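Long-range contacts in carbon monoxide oxidation system transcription regulator CooA-1 (Carboxydothermus hydrogenoformans, PDB 2FMY), which senses carbon monoxide through a bound haem and, as a dimeric regulator of the CRP family, probably activates transcription of carbon monoxide oxidation genes: residues K25-Q30 with R100-I105; V48-S53 with T93-D98; G75-T80 with P110-N115. All coordinates share one frame; numbering follows the deposited sequence.

Contact 1: residues K25-Q30 with R100-I105; sequences KEFREQ and RNFQNI. With HEM (protoporphyrin IX containing Fe), chain E.
Glu26 and Asn101 mark the nearest approach of the two backbones, with 7.5 Å between Glu26 CA and Asn101 CA. Residues 25-30 leave a 3-10 turn and enter a strand, while residues 100-105 are helical. No hydrogen bond joins the segments, so side chains alone carry the contact. Ile105 touches both Glu26 and Phe27. Its CG1 is anti to the carbonyl carbon (chi1 -62°), and the extended branch sends CD1 between the two. Ile105 CD1 lies 3.9 Å from Phe27 CE1, on an oblique approach to the ring. On its other flank, Glu26 OE1 sits 3.5 Å from Ile105 CD1. Glu26 and Ile105 run past one another head to tail, and the exposed carboxylate borders the apolar patch. Asn101 comes nearest with its CB, 4.0 Å from Glu26 OE1. Deeper in, Phe27 CZ reaches the edge of the Phe102 ring, 4.2 Å from Phe102 CD1. Another edge atom of that ring, Phe102 CD2, lies 3.8 Å from HEM CAB. Phe102 thus links this packing to the haem pocket. Next to it, Gln103 OE1 is 3.3 Å from HEM CMB, and Gln103 NE2 hydrogen-bonds to Leu6 O of the second subunit. Phe27 also packs on Leu95 and Thr97 of strand 92-98. Phe112 of helix 111-135 touches Phe27, Phe102 and Ile105, so the turn leading into strand 28-32 and helix 99-108 both pack against the long helix.

Contact 2: residues V48-S53 with T93-D98; sequences VFLVKS and TILYTD
Phe49 and Ile94 meet through matching first torsions. Phe49 CG (71°) and Ile94 CG1 (73°) each stand between the backbone N and the carbonyl carbon. This places Ile94 CD1 4.0 Å from Phe49 CB, while Ile94 CG2 approaches the phenyl ring obliquely. Tyr96 has the same kind of torsion, but its ring leads away and only its CB packs on Phe49 CB. Val51 shares this face of the sheet. On the other face, Leu50 and Leu95 run alongside each other, with Leu50 CD2 4.0 Å from Leu95 CD1. The strands are antiparallel, at 160° between their directions. Val48 with Thr97 and Leu50 with Leu95 are hydrogen-bonded pairs; Leu50 N to Leu95 O is 2.7 Å. The ladder ends in a classic beta bulge, where Lys52 and Ser53 both face Thr93. Thr93 O accepts two bonds, from Lys52 N at 2.8 Å and Ser53 N at 3.2 Å. Thr93 N returns one to Ser53 O. Lys52 CB lies 4.0 Å from Thr93 CG2, but the lysine chain runs on to a salt bridge with Glu29. At the far end Asp98 N-caps the next helix. These are the two central strands of a four-stranded antiparallel sheet in the cupin-like sensor domain. Strand 28-32 flanks 92-98, and strand 77-79 flanks 47-53.

Contact 3: residues G75-T80 with P110-N115; sequences GDIFCT and PAFSLN. With HEM (protoporphyrin IX containing Fe), chain E.
Phe112 takes Ile77 at its ring edge: Ile77 CD1 lies in the ring plane, 3.7 Å from Phe112 CD2. The other flat group, the Asn115 amide, is carried to Asp76 and Ile77 by a CG anti to the backbone N (chi1 174°). Asn115 ND2 donates to Asp76 OD1 over 3.1 Å, nearly straight at 167°. Asp76 OD1 lies in the plane of the Asn115 amide and receives the bond on its anti lone pair. Asn115 OD1 accepts from Ile77 N at 2.9 Å, the donor tilted 27° from the carbonyl plane. One side chain of the long dimerisation helix of this CRP-type fold holds Asp76 and the first residue of strand 77-79, one bond to each. Shortening Asn115 to an alanine is likely to leave the buried Ile77 N without its acceptor and Asp76 OD1 with its Lys118 salt bridge but no amide donor. The strand lines the haem pocket. Ile77 CG2 lies 3.4 Å from HEM CMC, and Cys79 SG is 3.6 Å from HEM C4C. The haem vinyl meets the Phe78 ring obliquely, HEM CAC being 3.5 Å from Phe78 CD1. On the helix, Ser113 OG is hydrogen-bonded to Ser113 OG of the second subunit.

Contact 2 is the middle of the sheet that all three contacts reach, and along the chain it is nested inside contact 1. Their centres are 9 Å apart. The salt bridge Glu29 OE1 to Lys52 NZ, 2.8 Å, ties contact 1 to contact 2. On the other side, two probable hydrogen bonds join contact 2 to contact 3: Phe49 N lies 2.9 Å from Phe78 O, and Val51 O lies 2.8 Å from Gly75 N. Contacts 1 and 3, with centres 12 Å apart, meet at Phe112: Phe102 CE1 is 3.5 Å from Phe112 CD2. Both touch the same haem. Val48 of contact 2, its side chain about 4 Å from the haem at the nearest atoms, lines the same pocket.

Contact 1: residues K25-Q30 with R100-I105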
loop_
_atom_site.group_PDB
_atom_site.type_symbol
_atom_site.label_atom_id
_atom_site.label_comp_id
_atom_site.label_asym_id
_atom_site.label_seq_id
_atom_site.Cartn_x
_atom_site.Cartn_y
_atom_site.Cartn_z
ATOM N N LYS A 25 -11.053 -19.843 -20.440
ATOM C CA LYS A 25 -10.161 -20.299 -21.517
ATOM C C LYS A 25 -9.154 -19.230 -21.992
ATOM O O LYS A 25 -8.267 -19.517 -22.792
ATOM C CB LYS A 25 -10.970 -20.852 -22.694
ATOM C CG LYS A 25 -11.742 -19.808 -23.480
ATOM C CD LYS A 25 -12.764 -20.447 -24.402
ATOM C CE LYS A 25 -12.156 -20.860 -25.723
ATOM N NZ LYS A 25 -13.187 -20.834 -26.800
ATOM N N GLU A 26 -9.294 -18.011 -21.486
ATOM C CA GLU A 26 -8.328 -16.950 -21.734
ATOM C C GLU A 26 -7.080 -17.095 -20.851
ATOM O O GLU A 26 -6.075 -16.404 -21.057
ATOM C CB GLU A 26 -8.977 -15.591 -21.514
ATOM C CG GLU A 26 -10.227 -15.380 -22.358
ATOM C CD GLU A 26 -10.425 -13.936 -22.756
ATOM O OE1 GLU A 26 -9.527 -13.110 -22.466
ATOM O OE2 GLU A 26 -11.466 -13.633 -23.375
ATOM N N PHE A 27 -7.162 -18.002 -19.880
ATOM C CA PHE A 27 -6.065 -18.292 -18.962
ATOM C C PHE A 27 -5.437 -19.639 -19.288
ATOM O O PHE A 27 -6.128 -20.568 -19.717
ATOM C CB PHE A 27 -6.579 -18.320 -17.519
ATOM C CG PHE A 27 -7.090 -16.992 -17.023
ATOM C CD1 PHE A 27 -8.393 -16.581 -17.300
ATOM C CD2 PHE A 27 -6.271 -16.161 -16.263
ATOM C CE1 PHE A 27 -8.869 -15.352 -16.840
ATOM C CE2 PHE A 27 -6.733 -14.938 -15.798
ATOM C CZ PHE A 27 -8.035 -14.532 -16.087
ATOM N N ARG A 28 -4.123 -19.735 -19.085
ATOM C CA ARG A 28 -3.429 -21.015 -19.108
ATOM C C ARG A 28 -3.096 -21.414 -17.671
ATOM O O ARG A 28 -3.083 -20.563 -16.779
ATOM C CB ARG A 28 -2.161 -20.938 -19.967
ATOM C CG ARG A 28 -2.428 -20.715 -21.450
ATOM C CD ARG A 28 -1.177 -20.222 -22.171
ATOM N NE ARG A 28 -0.402 -21.293 -22.800
ATOM C CZ ARG A 28 0.884 -21.186 -23.140
ATOM N NH1 ARG A 28 1.554 -20.060 -22.896
ATOM N NH2 ARG A 28 1.510 -22.206 -23.714
ATOM N N GLU A 29 -2.849 -22.702 -17.455
ATOM C CA GLU A 29 -2.513 -23.237 -16.135
ATOM C C GLU A 29 -1.023 -23.503 -15.982
ATOM O O GLU A 29 -0.375 -23.973 -16.911
ATOM C CB GLU A 29 -3.262 -24.543 -15.877
ATOM C CG GLU A 29 -4.600 -24.371 -15.200
ATOM C CD GLU A 29 -5.237 -25.683 -14.781
ATOM O OE1 GLU A 29 -6.470 -25.689 -14.598
ATOM O OE2 GLU A 29 -4.523 -26.702 -14.636
ATOM N N GLN A 30 -0.487 -23.196 -14.806
ATOM C CA GLN A 30 0.865 -23.622 -14.445
ATOM C C GLN A 30 0.896 -24.121 -13.008
ATOM O O GLN A 30 0.297 -23.522 -12.123
ATOM C CB GLN A 30 1.897 -22.510 -14.656
ATOM C CG GLN A 30 3.335 -23.032 -14.818
ATOM C CD GLN A 30 4.303 -21.987 -15.371
ATOM O OE1 GLN A 30 3.916 -21.091 -16.127
ATOM N NE2 GLN A 30 5.580 -22.109 -14.999
ATOM N N ARG A 100 -2.727 -7.769 -21.341
ATOM C CA ARG A 100 -3.463 -7.126 -22.438
ATOM C C ARG A 100 -4.829 -7.774 -22.659
ATOM O O ARG A 100 -5.778 -7.100 -23.058
ATOM C CB ARG A 100 -2.635 -7.112 -23.724
ATOM C CG ARG A 100 -1.429 -6.166 -23.666
ATOM C CD ARG A 100 -0.429 -6.472 -24.773
ATOM N NE ARG A 100 0.522 -7.518 -24.400
ATOM C CZ ARG A 100 1.477 -7.995 -25.206
ATOM N NH1 ARG A 100 1.605 -7.551 -26.450
ATOM N NH2 ARG A 100 2.297 -8.939 -24.772
ATOM N N ASN A 101 -4.909 -9.079 -22.394
ATOM C CA ASN A 101 -6.178 -9.806 -22.315
ATOM C C ASN A 101 -6.969 -9.494 -21.037
ATOM O O ASN A 101 -8.193 -9.408 -21.065
ATOM C CB ASN A 101 -5.943 -11.324 -22.437
ATOM C CG ASN A 101 -5.523 -11.742 -23.843
ATOM O OD1 ASN A 101 -6.012 -11.202 -24.833
ATOM N ND2 ASN A 101 -4.614 -12.710 -23.932
ATOM N N PHE A 102 -6.274 -9.324 -19.915
ATOM C CA PHE A 102 -6.946 -9.025 -18.648
ATOM C C PHE A 102 -7.606 -7.649 -18.647
ATOM O O PHE A 102 -8.607 -7.432 -17.948
ATOM C CB PHE A 102 -5.993 -9.153 -17.454
ATOM C CG PHE A 102 -6.703 -9.218 -16.127
ATOM C CD1 PHE A 102 -7.446 -10.347 -15.781
ATOM C CD2 PHE A 102 -6.647 -8.152 -15.241
ATOM C CE1 PHE A 102 -8.112 -10.420 -14.562
ATOM C CE2 PHE A 102 -7.308 -8.212 -14.012
ATOM C CZ PHE A 102 -8.042 -9.344 -13.671
ATOM N N GLN A 103 -7.044 -6.730 -19.428
ATOM C CA GLN A 103 -7.597 -5.390 -19.589
ATOM C C GLN A 103 -9.081 -5.435 -19.989
ATOM O O GLN A 103 -9.900 -4.717 -19.417
ATOM C CB GLN A 103 -6.770 -4.594 -20.614
ATOM C CG GLN A 103 -7.301 -3.192 -20.906
ATOM C CD GLN A 103 -7.211 -2.271 -19.699
ATOM O OE1 GLN A 103 -6.131 -1.778 -19.351
ATOM N NE2 GLN A 103 -8.346 -2.041 -19.052
ATOM N N ASN A 104 -9.417 -6.278 -20.966
ATOM C CA ASN A 104 -10.800 -6.468 -21.386
ATOM C C ASN A 104 -11.624 -7.206 -20.326
ATOM O O ASN A 104 -12.783 -6.895 -20.111
ATOM C CB ASN A 104 -10.866 -7.242 -22.708
ATOM C CG ASN A 104 -9.957 -6.654 -23.803
ATOM O OD1 ASN A 104 -9.887 -5.436 -24.011
ATOM N ND2 ASN A 104 -9.272 -7.544 -24.523
ATOM N N ILE A 105 -11.018 -8.190 -19.669
ATOM C CA ILE A 105 -11.696 -8.956 -18.615
ATOM C C ILE A 105 -12.105 -8.059 -17.423
ATOM O O ILE A 105 -13.274 -8.027 -17.032
ATOM C CB ILE A 105 -10.845 -10.172 -18.159
ATOM C CG1 ILE A 105 -10.625 -11.138 -19.335
ATOM C CG2 ILE A 105 -11.513 -10.909 -17.001
ATOM C CD1 ILE A 105 -9.561 -12.219 -19.069
HETATM C CHA HEM E . 1.359 -0.998 -11.133
HETATM C CHB HEM E . -1.521 -1.331 -15.018
HETATM C CHC HEM E . -3.587 -5.304 -13.095
HETATM C CHD HEM E . -1.401 -4.359 -8.854
HETATM C C1A HEM E . 0.811 -0.772 -12.380
HETATM C C2A HEM E . 1.286 0.182 -13.375
HETATM C C3A HEM E . 0.488 0.102 -14.458
HETATM C C4A HEM E . -0.511 -0.920 -14.180
HETATM C CMA HEM E . 0.623 0.932 -15.770
HETATM C CAA HEM E . 2.485 1.144 -13.183
HETATM C CBA HEM E . 1.878 2.438 -12.642
HETATM C CGA HEM E . 2.850 3.593 -12.629
HETATM O O1A HEM E . 3.391 3.970 -13.708
HETATM O O2A HEM E . 3.078 4.153 -11.529
HETATM C C1B HEM E . -2.363 -2.407 -14.819
HETATM C C2B HEM E . -3.446 -2.799 -15.693
HETATM C C3B HEM E . -4.021 -3.902 -15.167
HETATM C C4B HEM E . -3.320 -4.241 -13.939
HETATM C CMB HEM E . -3.824 -2.040 -16.988
HETATM C CAB HEM E . -5.229 -4.693 -15.710
HETATM C CBB HEM E . -5.516 -4.760 -17.008
HETATM C C1C HEM E . -3.164 -5.440 -11.790
HETATM C C2C HEM E . -3.480 -6.510 -10.859
HETATM C C3C HEM E . -2.880 -6.237 -9.681
HETATM C C4C HEM E . -2.158 -4.988 -9.826
HETATM C CMC HEM E . -4.352 -7.745 -11.184
HETATM C CAC HEM E . -2.912 -7.080 -8.383
HETATM C CBC HEM E . -4.069 -7.272 -7.736
HETATM C C1D HEM E . -0.420 -3.406 -9.056
HETATM C C2D HEM E . 0.534 -2.933 -8.066
HETATM C C3D HEM E . 1.383 -1.879 -8.782
HETATM C C4D HEM E . 0.881 -1.822 -10.130
HETATM C CMD HEM E . 0.657 -3.376 -6.594
HETATM C CAD HEM E . 2.558 -1.080 -8.182
HETATM C CBD HEM E . 3.751 -2.008 -8.318
HETATM C CGD HEM E . 4.976 -1.478 -7.624
HETATM O O1D HEM E . 5.914 -2.267 -7.393
HETATM O O2D HEM E . 5.027 -0.264 -7.315
HETATM N NA HEM E . -0.282 -1.423 -12.912
HETATM N NB HEM E . -2.315 -3.309 -13.767
HETATM N NC HEM E . -2.354 -4.545 -11.123
HETATM N ND HEM E . -0.173 -2.721 -10.242
HETATM FE FE HEM E . -1.199 -3.035 -11.976
#

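Contact 2: residues V48-S53 with T93-D98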
loop_
_atom_site.group_PDB
_atom_site.type_symbol
_atom_site.label_atom_id
_atom_site.label_comp_id
_atom_site.label_asym_id
_atom_site.label_seq_id
_atom_site.Cartn_x
_atom_site.Cartn_y
_atom_site.Cartn_z
ATOM N N VAL A 48 -1.287 -11.356 -15.494
ATOM C CA VAL A 48 -2.216 -11.385 -14.385
ATOM C C VAL A 48 -2.553 -12.843 -14.130
ATOM O O VAL A 48 -2.739 -13.621 -15.068
ATOM C CB VAL A 48 -3.472 -10.512 -14.645
ATOM C CG1 VAL A 48 -4.525 -10.698 -13.531
ATOM C CG2 VAL A 48 -3.063 -9.039 -14.753
ATOM N N PHE A 49 -2.581 -13.224 -12.857
ATOM C CA PHE A 49 -2.853 -14.608 -12.496
ATOM C C PHE A 49 -3.869 -14.748 -11.376
ATOM O O PHE A 49 -4.113 -13.819 -10.607
ATOM C CB PHE A 49 -1.554 -15.375 -12.185
ATOM C CG PHE A 49 -0.876 -14.977 -10.877
ATOM C CD1 PHE A 49 -1.201 -15.619 -9.684
ATOM C CD2 PHE A 49 0.134 -14.020 -10.860
ATOM C CE1 PHE A 49 -0.563 -15.285 -8.488
ATOM C CE2 PHE A 49 0.795 -13.682 -9.672
ATOM C CZ PHE A 49 0.444 -14.310 -8.484
ATOM N N LEU A 50 -4.482 -15.924 -11.331
ATOM C CA LEU A 50 -5.473 -16.291 -10.337
ATOM C C LEU A 50 -4.966 -17.576 -9.702
ATOM O O LEU A 50 -4.536 -18.490 -10.419
ATOM C CB LEU A 50 -6.815 -16.531 -11.049
ATOM C CG LEU A 50 -8.070 -17.052 -10.344
ATOM C CD1 LEU A 50 -8.515 -16.131 -9.232
ATOM C CD2 LEU A 50 -9.181 -17.187 -11.368
ATOM N N VAL A 51 -4.977 -17.635 -8.368
ATOM C CA VAL A 51 -4.639 -18.862 -7.657
ATOM C C VAL A 51 -5.834 -19.787 -7.797
ATOM O O VAL A 51 -6.938 -19.448 -7.355
ATOM C CB VAL A 51 -4.333 -18.630 -6.155
ATOM C CG1 VAL A 51 -4.047 -19.967 -5.448
ATOM C CG2 VAL A 51 -3.174 -17.645 -5.978
ATOM N N LYS A 52 -5.620 -20.928 -8.443
ATOM C CA LYS A 52 -6.677 -21.933 -8.577
ATOM C C LYS A 52 -6.680 -22.799 -7.337
ATOM O O LYS A 52 -7.736 -23.130 -6.806
ATOM C CB LYS A 52 -6.482 -22.801 -9.831
ATOM C CG LYS A 52 -7.670 -23.733 -10.132
ATOM C CD LYS A 52 -7.460 -24.543 -11.402
ATOM C CE LYS A 52 -8.301 -25.825 -11.364
ATOM N NZ LYS A 52 -8.193 -26.593 -12.635
ATOM N N SER A 53 -5.483 -23.177 -6.892
ATOM C CA SER A 53 -5.328 -23.966 -5.688
ATOM C C SER A 53 -3.956 -23.723 -5.069
ATOM O O SER A 53 -2.991 -23.412 -5.763
ATOM C CB SER A 53 -5.523 -25.455 -5.984
ATOM O OG SER A 53 -4.525 -25.917 -6.872
ATOM N N THR A 93 -1.454 -24.297 -8.073
ATOM C CA THR A 93 -1.854 -24.215 -9.472
ATOM C C THR A 93 -2.390 -22.815 -9.713
ATOM O O THR A 93 -3.305 -22.364 -9.018
ATOM C CB THR A 93 -2.953 -25.254 -9.828
ATOM O OG1 THR A 93 -2.416 -26.576 -9.719
ATOM C CG2 THR A 93 -3.444 -25.056 -11.251
ATOM N N ILE A 94 -1.808 -22.117 -10.682
ATOM C CA ILE A 94 -2.302 -20.793 -11.056
ATOM C C ILE A 94 -2.887 -20.808 -12.468
ATOM O O ILE A 94 -2.556 -21.677 -13.285
ATOM C CB ILE A 94 -1.209 -19.673 -10.941
ATOM C CG1 ILE A 94 -0.176 -19.789 -12.073
ATOM C CG2 ILE A 94 -0.590 -19.655 -9.538
ATOM C CD1 ILE A 94 0.789 -18.639 -12.181
ATOM N N LEU A 95 -3.769 -19.841 -12.717
ATOM C CA LEU A 95 -4.324 -19.535 -14.022
ATOM C C LEU A 95 -3.806 -18.156 -14.396
ATOM O O LEU A 95 -4.047 -17.194 -13.668
ATOM C CB LEU A 95 -5.855 -19.495 -13.940
ATOM C CG LEU A 95 -6.626 -20.811 -13.784
ATOM C CD1 LEU A 95 -8.001 -20.582 -13.170
ATOM C CD2 LEU A 95 -6.735 -21.531 -15.123
ATOM N N TYR A 96 -3.081 -18.057 -15.509
ATOM C CA TYR A 96 -2.432 -16.808 -15.900
ATOM C C TYR A 96 -2.804 -16.394 -17.324
ATOM O O TYR A 96 -2.983 -17.238 -18.195
ATOM C CB TYR A 96 -0.902 -16.911 -15.762
ATOM C CG TYR A 96 -0.222 -17.857 -16.750
ATOM C CD1 TYR A 96 0.354 -17.381 -17.937
ATOM C CD2 TYR A 96 -0.149 -19.225 -16.494
ATOM C CE1 TYR A 96 0.996 -18.258 -18.846
ATOM C CE2 TYR A 96 0.470 -20.105 -17.391
ATOM C CZ TYR A 96 1.043 -19.615 -18.558
ATOM O OH TYR A 96 1.656 -20.502 -19.418
ATOM N N THR A 97 -2.894 -15.086 -17.539
ATOM C CA THR A 97 -3.117 -14.516 -18.855
ATOM C C THR A 97 -2.250 -13.272 -18.997
ATOM O O THR A 97 -1.868 -12.665 -17.999
ATOM C CB THR A 97 -4.630 -14.152 -19.071
ATOM O OG1 THR A 97 -4.893 -13.931 -20.463
ATOM C CG2 THR A 97 -5.018 -12.922 -18.272
ATOM N N ASP A 98 -1.933 -12.898 -20.231
ATOM C CA ASP A 98 -1.248 -11.648 -20.480
ATOM C C ASP A 98 -2.119 -10.490 -20.004
ATOM O O ASP A 98 -3.336 -10.531 -20.153
ATOM C CB ASP A 98 -0.940 -11.499 -21.971
ATOM C CG ASP A 98 0.168 -10.490 -22.241
ATOM O OD1 ASP A 98 -0.088 -9.267 -22.165
ATOM O OD2 ASP A 98 1.301 -10.924 -22.552
#

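Contact 3: residues G75-T80 with P110-N115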
loop_
_atom_site.group_PDB
_atom_site.type_symbol
_atom_site.label_atom_id
_atom_site.label_comp_id
_atom_site.label_asym_id
_atom_site.label_seq_id
_atom_site.Cartn_x
_atom_site.Cartn_y
_atom_site.Cartn_z
ATOM N N GLY A 75 -8.695 -18.318 -5.524
ATOM C CA GLY A 75 -9.647 -17.287 -5.927
ATOM C C GLY A 75 -9.066 -15.885 -5.947
ATOM O O GLY A 75 -9.711 -14.943 -6.428
ATOM N N ASP A 76 -7.844 -15.740 -5.445
ATOM C CA ASP A 76 -7.189 -14.434 -5.398
ATOM C C ASP A 76 -6.410 -14.100 -6.660
ATOM O O ASP A 76 -5.730 -14.951 -7.220
ATOM C CB ASP A 76 -6.267 -14.326 -4.180
ATOM C CG ASP A 76 -7.030 -14.152 -2.876
ATOM O OD1 ASP A 76 -8.186 -13.678 -2.890
ATOM O OD2 ASP A 76 -6.457 -14.496 -1.823
ATOM N N ILE A 77 -6.492 -12.834 -7.054
ATOM C CA ILE A 77 -5.807 -12.282 -8.221
ATOM C C ILE A 77 -4.529 -11.552 -7.795
ATOM O O ILE A 77 -4.505 -10.868 -6.780
ATOM C CB ILE A 77 -6.717 -11.261 -8.978
ATOM C CG1 ILE A 77 -7.946 -11.934 -9.607
ATOM C CG2 ILE A 77 -5.950 -10.494 -10.037
ATOM C CD1 ILE A 77 -7.659 -12.809 -10.839
ATOM N N PHE A 78 -3.465 -11.716 -8.575
ATOM C CA PHE A 78 -2.301 -10.844 -8.463
ATOM C C PHE A 78 -1.641 -10.706 -9.833
ATOM O O PHE A 78 -2.200 -11.148 -10.829
ATOM C CB PHE A 78 -1.325 -11.306 -7.356
ATOM C CG PHE A 78 -0.519 -10.172 -6.760
ATOM C CD1 PHE A 78 -1.160 -9.081 -6.161
ATOM C CD2 PHE A 78 0.871 -10.177 -6.825
ATOM C CE1 PHE A 78 -0.421 -8.023 -5.654
ATOM C CE2 PHE A 78 1.610 -9.128 -6.312
ATOM C CZ PHE A 78 0.968 -8.051 -5.724
ATOM N N CYS A 79 -0.479 -10.070 -9.886
ATOM C CA CYS A 79 0.193 -9.793 -11.159
ATOM C C CYS A 79 1.706 -9.912 -11.035
ATOM O O CYS A 79 2.241 -10.141 -9.944
ATOM C CB CYS A 79 -0.163 -8.395 -11.649
ATOM S SG CYS A 79 0.581 -7.099 -10.642
ATOM N N THR A 80 2.388 -9.742 -12.162
ATOM C CA THR A 80 3.826 -9.882 -12.208
ATOM C C THR A 80 4.538 -8.538 -12.375
ATOM O O THR A 80 5.727 -8.518 -12.642
ATOM C CB THR A 80 4.263 -10.830 -13.356
ATOM O OG1 THR A 80 4.005 -10.208 -14.617
ATOM C CG2 THR A 80 3.509 -12.154 -13.298
ATOM N N PRO A 110 -17.257 -7.835 -13.494
ATOM C CA PRO A 110 -17.052 -7.068 -12.246
ATOM C C PRO A 110 -16.445 -7.822 -11.061
ATOM O O PRO A 110 -15.855 -7.191 -10.191
ATOM C CB PRO A 110 -18.467 -6.602 -11.881
ATOM C CG PRO A 110 -19.242 -6.684 -13.164
ATOM C CD PRO A 110 -18.682 -7.877 -13.864
ATOM N N ALA A 111 -16.594 -9.142 -11.008
ATOM C CA ALA A 111 -16.042 -9.913 -9.894
ATOM C C ALA A 111 -14.530 -9.777 -9.752
ATOM O O ALA A 111 -14.001 -9.858 -8.642
ATOM C CB ALA A 111 -16.432 -11.383 -10.006
ATOM N N PHE A 112 -13.831 -9.587 -10.872
ATOM C CA PHE A 112 -12.368 -9.483 -10.842
ATOM C C PHE A 112 -11.913 -8.245 -10.071
ATOM O O PHE A 112 -11.067 -8.349 -9.198
ATOM C CB PHE A 112 -11.750 -9.518 -12.247
ATOM C CG PHE A 112 -11.770 -10.887 -12.893
ATOM C CD1 PHE A 112 -12.847 -11.281 -13.682
ATOM C CD2 PHE A 112 -10.712 -11.776 -12.713
ATOM C CE1 PHE A 112 -12.872 -12.548 -14.276
ATOM C CE2 PHE A 112 -10.721 -13.050 -13.318
ATOM C CZ PHE A 112 -11.808 -13.427 -14.104
ATOM N N SER A 113 -12.474 -7.081 -10.374
ATOM C CA SER A 113 -12.042 -5.871 -9.677
ATOM C C SER A 113 -12.428 -5.887 -8.190
ATOM O O SER A 113 -11.719 -5.314 -7.365
ATOM C CB SER A 113 -12.563 -4.613 -10.364
ATOM O OG SER A 113 -13.969 -4.579 -10.301
ATOM N N LEU A 114 -13.537 -6.548 -7.846
ATOM C CA LEU A 114 -13.925 -6.671 -6.438
ATOM C C LEU A 114 -12.915 -7.505 -5.644
ATOM O O LEU A 114 -12.643 -7.195 -4.482
ATOM C CB LEU A 114 -15.348 -7.239 -6.266
ATOM C CG LEU A 114 -16.512 -6.366 -6.742
ATOM C CD1 LEU A 114 -17.832 -7.125 -6.646
ATOM C CD2 LEU A 114 -16.575 -5.023 -5.988
ATOM N N ASN A 115 -12.372 -8.555 -6.271
ATOM C CA ASN A 115 -11.348 -9.381 -5.634
ATOM C C ASN A 115 -10.035 -8.632 -5.522
ATOM O O ASN A 115 -9.319 -8.785 -4.544
ATOM C CB ASN A 115 -11.100 -10.706 -6.373
ATOM C CG ASN A 115 -9.922 -11.481 -5.767
ATOM O OD1 ASN A 115 -8.779 -11.348 -6.213
ATOM N ND2 ASN A 115 -10.190 -12.234 -4.703
HETATM C CHA HEM E . 1.359 -0.998 -11.133
HETATM C CHB HEM E . -1.521 -1.331 -15.018
HETATM C CHC HEM E . -3.587 -5.304 -13.095
HETATM C CHD HEM E . -1.401 -4.359 -8.854
HETATM C C1A HEM E . 0.811 -0.772 -12.380
HETATM C C2A HEM E . 1.286 0.182 -13.375
HETATM C C3A HEM E . 0.488 0.102 -14.458
HETATM C C4A HEM E . -0.511 -0.920 -14.180
HETATM C CMA HEM E . 0.623 0.932 -15.770
HETATM C CAA HEM E . 2.485 1.144 -13.183
HETATM C CBA HEM E . 1.878 2.438 -12.642
HETATM C CGA HEM E . 2.850 3.593 -12.629
HETATM O O1A HEM E . 3.391 3.970 -13.708
HETATM O O2A HEM E . 3.078 4.153 -11.529
HETATM C C1B HEM E . -2.363 -2.407 -14.819
HETATM C C2B HEM E . -3.446 -2.799 -15.693
HETATM C C3B HEM E . -4.021 -3.902 -15.167
HETATM C C4B HEM E . -3.320 -4.241 -13.939
HETATM C CMB HEM E . -3.824 -2.040 -16.988
HETATM C CAB HEM E . -5.229 -4.693 -15.710
HETATM C CBB HEM E . -5.516 -4.760 -17.008
HETATM C C1C HEM E . -3.164 -5.440 -11.790
HETATM C C2C HEM E . -3.480 -6.510 -10.859
HETATM C C3C HEM E . -2.880 -6.237 -9.681
HETATM C C4C HEM E . -2.158 -4.988 -9.826
HETATM C CMC HEM E . -4.352 -7.745 -11.184
HETATM C CAC HEM E . -2.912 -7.080 -8.383
HETATM C CBC HEM E . -4.069 -7.272 -7.736
HETATM C C1D HEM E . -0.420 -3.406 -9.056
HETATM C C2D HEM E . 0.534 -2.933 -8.066
HETATM C C3D HEM E . 1.383 -1.879 -8.782
HETATM C C4D HEM E . 0.881 -1.822 -10.130
HETATM C CMD HEM E . 0.657 -3.376 -6.594
HETATM C CAD HEM E . 2.558 -1.080 -8.182
HETATM C CBD HEM E . 3.751 -2.008 -8.318
HETATM C CGD HEM E . 4.976 -1.478 -7.624
HETATM O O1D HEM E . 5.914 -2.267 -7.393
HETATM O O2D HEM E . 5.027 -0.264 -7.315
HETATM N NA HEM E . -0.282 -1.423 -12.912
HETATM N NB HEM E . -2.315 -3.309 -13.767
HETATM N NC HEM E . -2.354 -4.545 -11.123
HETATM N ND HEM E . -0.173 -2.721 -10.242
HETATM FE FE HEM E . -1.199 -3.035 -11.976
#